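Local atomic coordinates of alcohol dehydrogenase, zinc-containing (Thermotoga maritima, PDB entry 1VJ0), a protein that probably acts as a zinc-dependent oxidoreductase of the medium-chain alcohol dehydrogenase type, and binds two zinc ions in each chain. Residues A52-R63 with L363-V374; V22-L30 with F62-I73. All coordinates share one frame; numbering follows the deposited sequence.

Contact 1: A52-R63 with L363-V374; sequences AGVCGSDVHMFR and LELMESREALKV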
loop_
_atom_site.group_PDB
_atom_site.type_symbol
_atom_site.label_atom_id
_atom_site.label_comp_id
_atom_site.label_asym_id
_atom_site.label_seq_id
_atom_site.Cartn_x
_atom_site.Cartn_y
_atom_site.Cartn_z
ATOM N N ALA A 52 -16.343 -8.476 32.399
ATOM C CA ALA A 52 -15.010 -9.017 32.247
ATOM C C ALA A 52 -15.028 -10.304 31.463
ATOM O O ALA A 52 -15.607 -11.315 31.912
ATOM C CB ALA A 52 -14.353 -9.264 33.601
ATOM N N GLY A 53 -14.392 -10.320 30.299
ATOM C CA GLY A 53 -14.314 -11.545 29.529
ATOM C C GLY A 53 -13.324 -12.518 30.116
ATOM O O GLY A 53 -12.249 -12.125 30.568
ATOM N N VAL A 54 -13.678 -13.786 30.104
ATOM C CA VAL A 54 -12.751 -14.864 30.420
ATOM C C VAL A 54 -12.225 -15.424 29.093
ATOM O O VAL A 54 -12.990 -15.968 28.290
ATOM C CB VAL A 54 -13.417 -15.935 31.289
ATOM C CG1 VAL A 54 -12.445 -17.030 31.660
ATOM C CG2 VAL A 54 -13.944 -15.295 32.554
ATOM N N CYS A 55 -10.916 -15.271 28.889
ATOM C CA CYS A 55 -10.227 -15.681 27.669
ATOM C C CYS A 55 -9.581 -17.021 27.819
ATOM O O CYS A 55 -9.181 -17.424 28.901
ATOM C CB CYS A 55 -9.143 -14.668 27.301
ATOM S SG CYS A 55 -8.484 -15.012 25.656
ATOM N N GLY A 56 -9.459 -17.754 26.725
ATOM C CA GLY A 56 -8.835 -19.074 26.813
ATOM C C GLY A 56 -7.397 -19.008 27.285
ATOM O O GLY A 56 -6.881 -19.933 27.921
ATOM N N SER A 57 -6.727 -17.906 26.977
ATOM C CA SER A 57 -5.363 -17.697 27.476
ATOM C C SER A 57 -5.276 -17.507 29.021
ATOM O O SER A 57 -4.199 -17.682 29.626
ATOM C CB SER A 57 -4.720 -16.517 26.738
ATOM O OG SER A 57 -5.424 -15.317 27.030
ATOM N N ASP A 58 -6.398 -17.146 29.655
ATOM C CA ASP A 58 -6.453 -17.030 31.112
ATOM C C ASP A 58 -6.198 -18.411 31.742
ATOM O O ASP A 58 -5.555 -18.504 32.782
ATOM C CB ASP A 58 -7.789 -16.429 31.581
ATOM C CG ASP A 58 -7.989 -15.007 31.129
ATOM O OD1 ASP A 58 -6.977 -14.339 30.786
ATOM O OD2 ASP A 58 -9.112 -14.437 31.158
ATOM N N VAL A 59 -6.679 -19.467 31.086
ATOM C CA VAL A 59 -6.468 -20.816 31.544
ATOM C C VAL A 59 -4.989 -21.171 31.580
ATOM O O VAL A 59 -4.496 -21.685 32.572
ATOM C CB VAL A 59 -7.239 -21.839 30.666
ATOM C CG1 VAL A 59 -6.844 -23.254 31.023
ATOM C CG2 VAL A 59 -8.755 -21.629 30.824
ATOM N N HIS A 60 -4.292 -20.859 30.508
ATOM C CA HIS A 60 -2.880 -21.127 30.428
ATOM C C HIS A 60 -2.076 -20.356 31.452
ATOM O O HIS A 60 -1.163 -20.913 32.062
ATOM C CB HIS A 60 -2.409 -20.877 29.002
ATOM C CG HIS A 60 -3.162 -21.719 28.016
ATOM N ND1 HIS A 60 -4.048 -21.183 27.099
ATOM C CD2 HIS A 60 -3.245 -23.064 27.880
ATOM C CE1 HIS A 60 -4.602 -22.165 26.405
ATOM N NE2 HIS A 60 -4.136 -23.316 26.865
ATOM N N MET A 61 -2.463 -19.110 31.675
ATOM C CA MET A 61 -1.836 -18.294 32.696
ATOM C C MET A 61 -2.094 -18.873 34.088
ATOM O O MET A 61 -1.173 -18.984 34.884
ATOM C CB MET A 61 -2.340 -16.849 32.594
ATOM C CG MET A 61 -1.877 -16.036 31.342
ATOM S SD MET A 61 -2.752 -14.451 31.345
ATOM C CE MET A 61 -3.384 -14.354 29.673
ATOM N N PHE A 62 -3.327 -19.283 34.369
ATOM C CA PHE A 62 -3.666 -19.935 35.648
ATOM C C PHE A 62 -2.785 -21.163 35.899
ATOM O O PHE A 62 -2.393 -21.472 37.037
ATOM C CB PHE A 62 -5.165 -20.349 35.652
ATOM C CG PHE A 62 -5.577 -21.161 36.846
ATOM C CD1 PHE A 62 -5.961 -20.538 38.012
ATOM C CD2 PHE A 62 -5.608 -22.561 36.790
ATOM C CE1 PHE A 62 -6.366 -21.265 39.105
ATOM C CE2 PHE A 62 -5.994 -23.297 37.883
ATOM C CZ PHE A 62 -6.356 -22.657 39.055
ATOM N N ARG A 63 -2.494 -21.873 34.821
ATOM C CA ARG A 63 -1.772 -23.131 34.896
ATOM C C ARG A 63 -0.258 -22.956 35.009
ATOM O O ARG A 63 0.453 -23.922 35.235
ATOM C CB ARG A 63 -2.108 -23.988 33.676
ATOM C CG ARG A 63 -3.561 -24.480 33.675
ATOM C CD ARG A 63 -3.696 -25.929 33.880
ATOM N NE ARG A 63 -5.050 -26.362 34.239
ATOM C CZ ARG A 63 -5.443 -26.770 35.452
ATOM N NH1 ARG A 63 -4.608 -26.748 36.498
ATOM N NH2 ARG A 63 -6.703 -27.191 35.638
ATOM N N LEU A 363 -13.149 -20.401 34.507
ATOM C CA LEU A 363 -11.951 -21.003 33.912
ATOM C C LEU A 363 -12.158 -22.499 33.634
ATOM O O LEU A 363 -11.750 -23.006 32.618
ATOM C CB LEU A 363 -10.760 -20.804 34.834
ATOM C CG LEU A 363 -10.283 -19.349 34.986
ATOM C CD1 LEU A 363 -9.374 -19.154 36.205
ATOM C CD2 LEU A 363 -9.553 -18.891 33.762
ATOM N N GLU A 364 -12.794 -23.193 34.556
ATOM C CA GLU A 364 -13.104 -24.604 34.350
ATOM C C GLU A 364 -13.931 -24.803 33.062
ATOM O O GLU A 364 -13.606 -25.663 32.232
ATOM C CB GLU A 364 -13.806 -25.131 35.587
ATOM C CG GLU A 364 -14.274 -26.565 35.478
ATOM C CD GLU A 364 -15.341 -26.877 36.515
ATOM O OE1 GLU A 364 -14.983 -26.883 37.724
ATOM O OE2 GLU A 364 -16.533 -27.075 36.099
ATOM N N LEU A 365 -14.968 -23.979 32.892
ATOM C CA LEU A 365 -15.839 -24.043 31.720
ATOM C C LEU A 365 -15.076 -23.748 30.435
ATOM O O LEU A 365 -15.342 -24.324 29.392
ATOM C CB LEU A 365 -17.008 -23.042 31.844
ATOM C CG LEU A 365 -18.077 -23.323 32.906
ATOM C CD1 LEU A 365 -19.019 -22.183 33.117
ATOM C CD2 LEU A 365 -18.838 -24.545 32.495
ATOM N N MET A 366 -14.169 -22.794 30.490
ATOM C CA MET A 366 -13.405 -22.433 29.309
ATOM C C MET A 366 -12.392 -23.527 29.009
ATOM O O MET A 366 -12.145 -23.836 27.859
ATOM C CB MET A 366 -12.700 -21.092 29.482
ATOM C CG MET A 366 -13.621 -19.894 29.526
ATOM S SD MET A 366 -14.471 -19.699 27.949
ATOM C CE MET A 366 -13.143 -19.194 26.893
ATOM N N GLU A 367 -11.825 -24.130 30.043
ATOM C CA GLU A 367 -10.852 -25.208 29.842
ATOM C C GLU A 367 -11.510 -26.494 29.325
ATOM O O GLU A 367 -10.984 -27.144 28.444
ATOM C CB GLU A 367 -10.122 -25.527 31.137
ATOM C CG GLU A 367 -8.976 -26.510 30.945
ATOM C CD GLU A 367 -8.225 -26.770 32.234
ATOM O OE1 GLU A 367 -8.903 -26.935 33.279
ATOM O OE2 GLU A 367 -6.965 -26.805 32.205
ATOM N N SER A 368 -12.639 -26.872 29.904
ATOM C CA SER A 368 -13.375 -28.054 29.447
ATOM C C SER A 368 -14.016 -27.872 28.078
ATOM O O SER A 368 -14.377 -28.853 27.443
ATOM C CB SER A 368 -14.478 -28.379 30.425
ATOM O OG SER A 368 -15.545 -27.485 30.233
ATOM N N ARG A 369 -14.171 -26.613 27.655
ATOM C CA ARG A 369 -14.860 -26.199 26.419
ATOM C C ARG A 369 -16.365 -26.408 26.471
ATOM O O ARG A 369 -17.047 -26.382 25.457
ATOM C CB ARG A 369 -14.237 -26.815 25.163
ATOM C CG ARG A 369 -12.796 -26.422 24.967
ATOM C CD ARG A 369 -12.226 -26.936 23.676
ATOM N NE ARG A 369 -11.316 -25.966 23.081
ATOM C CZ ARG A 369 -11.068 -25.825 21.768
ATOM N NH1 ARG A 369 -11.652 -26.610 20.841
ATOM N NH2 ARG A 369 -10.212 -24.881 21.382
ATOM N N GLU A 370 -16.895 -26.546 27.675
ATOM C CA GLU A 370 -18.338 -26.438 27.897
ATOM C C GLU A 370 -18.802 -25.018 27.530
ATOM O O GLU A 370 -19.935 -24.831 27.119
ATOM C CB GLU A 370 -18.656 -26.682 29.363
ATOM C CG GLU A 370 -20.132 -26.881 29.667
ATOM C CD GLU A 370 -20.367 -27.421 31.068
ATOM O OE1 GLU A 370 -19.461 -28.101 31.629
ATOM O OE2 GLU A 370 -21.463 -27.151 31.626
ATOM N N ALA A 371 -17.939 -24.012 27.730
ATOM C CA ALA A 371 -18.272 -22.658 27.299
ATOM C C ALA A 371 -17.482 -22.324 26.043
ATOM O O ALA A 371 -16.342 -22.783 25.876
ATOM C CB ALA A 371 -17.952 -21.635 28.403
ATOM N N LEU A 372 -18.084 -21.495 25.184
ATOM C CA LEU A 372 -17.384 -20.875 24.074
ATOM C C LEU A 372 -16.740 -19.569 24.576
ATOM O O LEU A 372 -15.570 -19.307 24.309
ATOM C CB LEU A 372 -18.350 -20.612 22.910
ATOM C CG LEU A 372 -17.915 -19.868 21.650
ATOM C CD1 LEU A 372 -16.721 -20.499 21.048
ATOM C CD2 LEU A 372 -19.032 -19.850 20.601
ATOM N N LYS A 373 -17.542 -18.756 25.269
ATOM C CA LYS A 373 -17.089 -17.567 25.947
ATOM C C LYS A 373 -17.906 -17.318 27.212
ATOM O O LYS A 373 -19.138 -17.370 27.194
ATOM C CB LYS A 373 -17.197 -16.338 25.001
ATOM C CG LYS A 373 -16.524 -15.141 25.504
ATOM C CD LYS A 373 -15.054 -15.233 25.210
ATOM C CE LYS A 373 -14.291 -14.243 25.980
ATOM N NZ LYS A 373 -12.881 -14.617 25.793
ATOM N N VAL A 374 -17.191 -17.074 28.305
ATOM C CA VAL A 374 -17.787 -16.661 29.574
ATOM C C VAL A 374 -17.492 -15.202 29.843
ATOM O O VAL A 374 -16.356 -14.750 29.677
ATOM C CB VAL A 374 -17.206 -17.424 30.767
ATOM C CG1 VAL A 374 -17.946 -17.003 32.085
ATOM C CG2 VAL A 374 -17.287 -18.939 30.541
#
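R63 meets the carboxylate of E367 side-on with two nitrogens, NE lying 2.8 Å from OE2 of E367 and NH2 3.2 Å from OE1 of E367. Guanidinium and carboxylate planes are only 19° apart, and the N-H at NE points almost straight at its oxygen (165°), so this salt bridge fixes the rotation of both groups. E367 reaches it with a chain that stays extended beyond CG, whereas R63 bends at chi2. The second polar grip is on V54 O: K373 NZ approaches to 2.8 Å from above the carbonyl plane rather than along a lone pair. The same ammonium group pairs with E78, a zinc ligand, which makes K373 a second-shell residue of the metal site. V54 N donates to V374 O, tying the end of strand 45-54 to the C-terminal strand 374-377 in the mixed sheet of the GroES-like catalytic domain. Directly after strand 45-54 comes C55, which binds the zinc together with H77, E78 and C178 and stands at the N-cap of helix 56-62. There its backbone N donates to D58 OD2, 3.0 Å away, as half of a capping box; Y149 is a further partner of that oxygen. Helices 56-62 and 363-368 cross at -106° with their axes 9.0 Å apart, and apolar groups fill the space between them. L363 CD2 rests 3.7 Å from D58 CB and also reaches V54 CG1 and V59 CG2. V54 and M366 run antiparallel alongside one another, CG1 of V54 being 3.8 Å from CG of M366.

Contact 2: V22-L30 with F62-I73; sequences VLEKFNQPL and FRGEDPRVPLPI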
loop_
_atom_site.group_PDB
_atom_site.type_symbol
_atom_site.label_atom_id
_atom_site.label_comp_id
_atom_site.label_asym_id
_atom_site.label_seq_id
_atom_site.Cartn_x
_atom_site.Cartn_y
_atom_site.Cartn_z
ATOM N N VAL A 22 -7.906 -13.261 42.999
ATOM C CA VAL A 22 -6.466 -13.181 42.869
ATOM C C VAL A 22 -5.878 -14.580 42.607
ATOM O O VAL A 22 -6.208 -15.519 43.290
ATOM C CB VAL A 22 -5.889 -12.557 44.139
ATOM C CG1 VAL A 22 -4.350 -12.457 44.095
ATOM C CG2 VAL A 22 -6.559 -11.172 44.356
ATOM N N LEU A 23 -4.990 -14.657 41.626
ATOM C CA LEU A 23 -4.112 -15.796 41.427
ATOM C C LEU A 23 -2.875 -15.589 42.289
ATOM O O LEU A 23 -2.102 -14.646 42.049
ATOM C CB LEU A 23 -3.668 -15.851 39.967
ATOM C CG LEU A 23 -2.777 -17.040 39.546
ATOM C CD1 LEU A 23 -3.544 -18.376 39.674
ATOM C CD2 LEU A 23 -2.370 -16.833 38.162
ATOM N N GLU A 24 -2.693 -16.471 43.273
ATOM C CA GLU A 24 -1.560 -16.419 44.201
ATOM C C GLU A 24 -0.462 -17.400 43.854
ATOM O O GLU A 24 0.723 -17.115 44.082
ATOM C CB GLU A 24 -2.011 -16.848 45.588
ATOM C CG GLU A 24 -3.071 -16.027 46.261
ATOM C CD GLU A 24 -3.237 -16.565 47.674
ATOM O OE1 GLU A 24 -3.742 -17.717 47.839
ATOM O OE2 GLU A 24 -2.730 -15.896 48.597
ATOM N N LYS A 25 -0.887 -18.577 43.379
ATOM C CA LYS A 25 -0.002 -19.703 42.986
ATOM C C LYS A 25 -0.623 -20.402 41.770
ATOM O O LYS A 25 -1.852 -20.594 41.696
ATOM C CB LYS A 25 0.093 -20.745 44.096
ATOM C CG LYS A 25 0.419 -20.250 45.485
ATOM C CD LYS A 25 0.858 -21.414 46.354
ATOM C CE LYS A 25 0.513 -21.192 47.861
ATOM N NZ LYS A 25 0.656 -22.437 48.697
ATOM N N PHE A 26 0.204 -20.824 40.833
ATOM C CA PHE A 26 -0.335 -21.480 39.632
ATOM C C PHE A 26 -1.020 -22.784 40.018
ATOM O O PHE A 26 -0.655 -23.433 41.008
ATOM C CB PHE A 26 0.755 -21.708 38.584
ATOM C CG PHE A 26 1.397 -20.445 38.100
ATOM C CD1 PHE A 26 0.647 -19.452 37.512
ATOM C CD2 PHE A 26 2.771 -20.251 38.217
ATOM C CE1 PHE A 26 1.239 -18.295 37.072
ATOM C CE2 PHE A 26 3.371 -19.088 37.757
ATOM C CZ PHE A 26 2.605 -18.115 37.175
ATOM N N ASN A 27 -2.078 -23.105 39.298
ATOM C CA ASN A 27 -2.888 -24.297 39.534
ATOM C C ASN A 27 -3.606 -24.386 40.871
ATOM O O ASN A 27 -4.080 -25.461 41.235
ATOM C CB ASN A 27 -2.032 -25.562 39.353
ATOM C CG ASN A 27 -1.394 -25.627 37.994
ATOM O OD1 ASN A 27 -2.084 -25.719 36.997
ATOM N ND2 ASN A 27 -0.059 -25.571 37.948
ATOM N N GLN A 28 -3.679 -23.299 41.622
ATOM C CA GLN A 28 -4.461 -23.286 42.862
ATOM C C GLN A 28 -5.616 -22.303 42.667
ATOM O O GLN A 28 -5.426 -21.241 42.017
ATOM C CB GLN A 28 -3.617 -22.802 44.045
ATOM C CG GLN A 28 -2.546 -23.761 44.514
ATOM C CD GLN A 28 -3.089 -25.115 44.959
ATOM O OE1 GLN A 28 -2.482 -26.127 44.670
ATOM N NE2 GLN A 28 -4.238 -25.130 45.633
ATOM N N PRO A 29 -6.788 -22.601 43.226
ATOM C CA PRO A 29 -7.939 -21.735 43.005
ATOM C C PRO A 29 -7.623 -20.223 43.188
ATOM O O PRO A 29 -6.824 -19.839 44.060
ATOM C CB PRO A 29 -8.938 -22.216 44.050
ATOM C CG PRO A 29 -8.594 -23.648 44.284
ATOM C CD PRO A 29 -7.115 -23.758 44.091
ATOM N N LEU A 30 -8.225 -19.394 42.364
ATOM C CA LEU A 30 -8.199 -17.945 42.606
ATOM C C LEU A 30 -8.856 -17.653 43.952
ATOM O O LEU A 30 -9.854 -18.265 44.308
ATOM C CB LEU A 30 -8.970 -17.220 41.533
ATOM C CG LEU A 30 -8.557 -17.441 40.090
ATOM C CD1 LEU A 30 -9.386 -16.534 39.189
ATOM C CD2 LEU A 30 -7.161 -17.125 39.923
ATOM N N PHE A 62 -3.327 -19.283 34.369
ATOM C CA PHE A 62 -3.666 -19.935 35.648
ATOM C C PHE A 62 -2.785 -21.163 35.899
ATOM O O PHE A 62 -2.393 -21.472 37.037
ATOM C CB PHE A 62 -5.165 -20.349 35.652
ATOM C CG PHE A 62 -5.577 -21.161 36.846
ATOM C CD1 PHE A 62 -5.961 -20.538 38.012
ATOM C CD2 PHE A 62 -5.608 -22.561 36.790
ATOM C CE1 PHE A 62 -6.366 -21.265 39.105
ATOM C CE2 PHE A 62 -5.994 -23.297 37.883
ATOM C CZ PHE A 62 -6.356 -22.657 39.055
ATOM N N ARG A 63 -2.494 -21.873 34.821
ATOM C CA ARG A 63 -1.772 -23.131 34.896
ATOM C C ARG A 63 -0.258 -22.956 35.009
ATOM O O ARG A 63 0.453 -23.922 35.235
ATOM C CB ARG A 63 -2.108 -23.988 33.676
ATOM C CG ARG A 63 -3.561 -24.480 33.675
ATOM C CD ARG A 63 -3.696 -25.929 33.880
ATOM N NE ARG A 63 -5.050 -26.362 34.239
ATOM C CZ ARG A 63 -5.443 -26.770 35.452
ATOM N NH1 ARG A 63 -4.608 -26.748 36.498
ATOM N NH2 ARG A 63 -6.703 -27.191 35.638
ATOM N N GLY A 64 0.218 -21.727 34.886
ATOM C CA GLY A 64 1.628 -21.427 34.945
ATOM C C GLY A 64 2.380 -21.642 33.637
ATOM O O GLY A 64 3.568 -21.943 33.651
ATOM N N GLU A 65 1.712 -21.484 32.510
ATOM C CA GLU A 65 2.306 -21.793 31.211
ATOM C C GLU A 65 2.791 -20.531 30.479
ATOM O O GLU A 65 3.547 -20.645 29.516
ATOM C CB GLU A 65 1.287 -22.582 30.350
ATOM C CG GLU A 65 1.066 -24.006 30.846
ATOM C CD GLU A 65 -0.155 -24.757 30.283
ATOM O OE1 GLU A 65 -1.041 -24.168 29.625
ATOM O OE2 GLU A 65 -0.235 -25.991 30.534
ATOM N N ASP A 66 2.360 -19.339 30.898
ATOM C CA ASP A 66 2.717 -18.075 30.205
ATOM C C ASP A 66 3.871 -17.462 30.963
ATOM O O ASP A 66 3.708 -17.109 32.139
ATOM C CB ASP A 66 1.529 -17.103 30.202
ATOM C CG ASP A 66 1.801 -15.808 29.417
ATOM O OD1 ASP A 66 2.933 -15.261 29.475
ATOM O OD2 ASP A 66 0.908 -15.259 28.716
ATOM N N PRO A 67 5.043 -17.362 30.346
ATOM C CA PRO A 67 6.216 -16.903 31.078
ATOM C C PRO A 67 6.152 -15.420 31.500
ATOM O O PRO A 67 6.989 -14.986 32.291
ATOM C CB PRO A 67 7.387 -17.157 30.089
ATOM C CG PRO A 67 6.764 -17.109 28.728
ATOM C CD PRO A 67 5.359 -17.679 28.937
ATOM N N ARG A 68 5.176 -14.662 30.996
ATOM C CA ARG A 68 5.038 -13.231 31.350
ATOM C C ARG A 68 4.428 -12.962 32.737
ATOM O O ARG A 68 4.461 -11.831 33.222
ATOM C CB ARG A 68 4.183 -12.512 30.307
ATOM C CG ARG A 68 4.800 -12.567 28.906
ATOM C CD ARG A 68 3.900 -11.961 27.835
ATOM N NE ARG A 68 2.686 -12.762 27.597
ATOM C CZ ARG A 68 1.660 -12.356 26.850
ATOM N NH1 ARG A 68 1.681 -11.159 26.269
ATOM N NH2 ARG A 68 0.584 -13.133 26.713
ATOM N N VAL A 69 3.859 -13.985 33.365
ATOM C CA VAL A 69 2.922 -13.769 34.461
ATOM C C VAL A 69 3.540 -13.720 35.851
ATOM O O VAL A 69 3.939 -14.758 36.392
ATOM C CB VAL A 69 1.808 -14.825 34.447
ATOM C CG1 VAL A 69 0.791 -14.571 35.597
ATOM C CG2 VAL A 69 1.097 -14.766 33.125
ATOM N N PRO A 70 3.517 -12.536 36.459
ATOM C CA PRO A 70 3.958 -12.376 37.822
ATOM C C PRO A 70 2.890 -12.922 38.755
ATOM O O PRO A 70 1.719 -12.966 38.368
ATOM C CB PRO A 70 4.015 -10.857 37.988
ATOM C CG PRO A 70 2.939 -10.326 37.040
ATOM C CD PRO A 70 2.998 -11.254 35.890
ATOM N N LEU A 71 3.291 -13.281 39.968
ATOM C CA LEU A 71 2.385 -13.610 41.070
ATOM C C LEU A 71 2.683 -12.725 42.287
ATOM O O LEU A 71 3.863 -12.467 42.580
ATOM C CB LEU A 71 2.574 -15.078 41.435
ATOM C CG LEU A 71 2.175 -16.084 40.361
ATOM C CD1 LEU A 71 2.492 -17.486 40.773
ATOM C CD2 LEU A 71 0.683 -15.964 40.091
ATOM N N PRO A 72 1.648 -12.264 42.990
ATOM C CA PRO A 72 0.241 -12.535 42.630
ATOM C C PRO A 72 -0.228 -11.597 41.567
ATOM O O PRO A 72 0.438 -10.592 41.319
ATOM C CB PRO A 72 -0.503 -12.241 43.940
ATOM C CG PRO A 72 0.315 -11.177 44.579
ATOM C CD PRO A 72 1.724 -11.653 44.324
ATOM N N ILE A 73 -1.376 -11.918 40.961
ATOM C CA ILE A 73 -1.942 -11.119 39.879
ATOM C C ILE A 73 -3.456 -11.255 39.901
ATOM O O ILE A 73 -3.971 -12.342 40.198
ATOM C CB ILE A 73 -1.366 -11.554 38.486
ATOM C CG1 ILE A 73 -1.912 -10.693 37.360
ATOM C CG2 ILE A 73 -1.650 -13.047 38.172
ATOM C CD1 ILE A 73 -1.243 -10.915 36.039
#
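F26 turns its CG anti to its own carbonyl carbon (chi1 -61°), which slides the ring into the cleft between G64 and L71. L71 has its CG likewise opposite its carbonyl carbon, and that sets its CD1 over one face of the ring, 3.6 Å from the centroid of F26. The opposite face is taken by G64 CA, 3.5 Å from that centroid, so the ring is held by CH-pi contacts on both sides, each within 20° of the ring normal. V69 O lies at the ring edge. Replacing F26 by an alanine removes the ring and would probably leave G64 CA and L71 CD1 facing a gap, with the two ends of the 64-71 loop less firmly spaced. G64, with positive phi, closes helix 56-62 in a Schellman motif that brings its CA close against the F26 ring. The partner of this helix end is the type II turn K25-Q28: N27 N donates to F62 O at 2.8 Å, nearly straight (166°), on a carbonyl of the final helical turn. N27 OD1 in turn accepts from R63 NH1 at 2.8 Å, with the amide nearly coplanar with the guanidinium, while the bond from N27 ND2 to R63 O is weak. The F62 ring packs obliquely against L23, CD1 to CD1 3.6 Å, and has N27 N over one face. At the other end of the contact L23 and I73 form a single antiparallel bridge with two backbone bonds, L23 N to I73 O measuring 2.9 Å. Beside it V22 CG1 lies against the ring of P72, which follows a cis peptide bond.

Helix 56-62 joins the two contacts, since F62 and R63 belong to both. Contact 1 is the more buried (8 of 14 touching residues against 4 of 16), its centre about 13 Å from the centre of the chain, against about 20 Å for that of contact 2. It sets strand and helix elements beside the zinc, whereas contact 2 joins mostly loop segments with a strand end and a helix end at their margins. Contact 1 combines a salt bridge and a lysine-carbonyl bond with a largely aliphatic seam; contact 2 relies more on backbone bonds and a sandwiched aromatic ring, with one arginine-amide bond. R63 bridges them, its guanidinium shared between an acid and an amide.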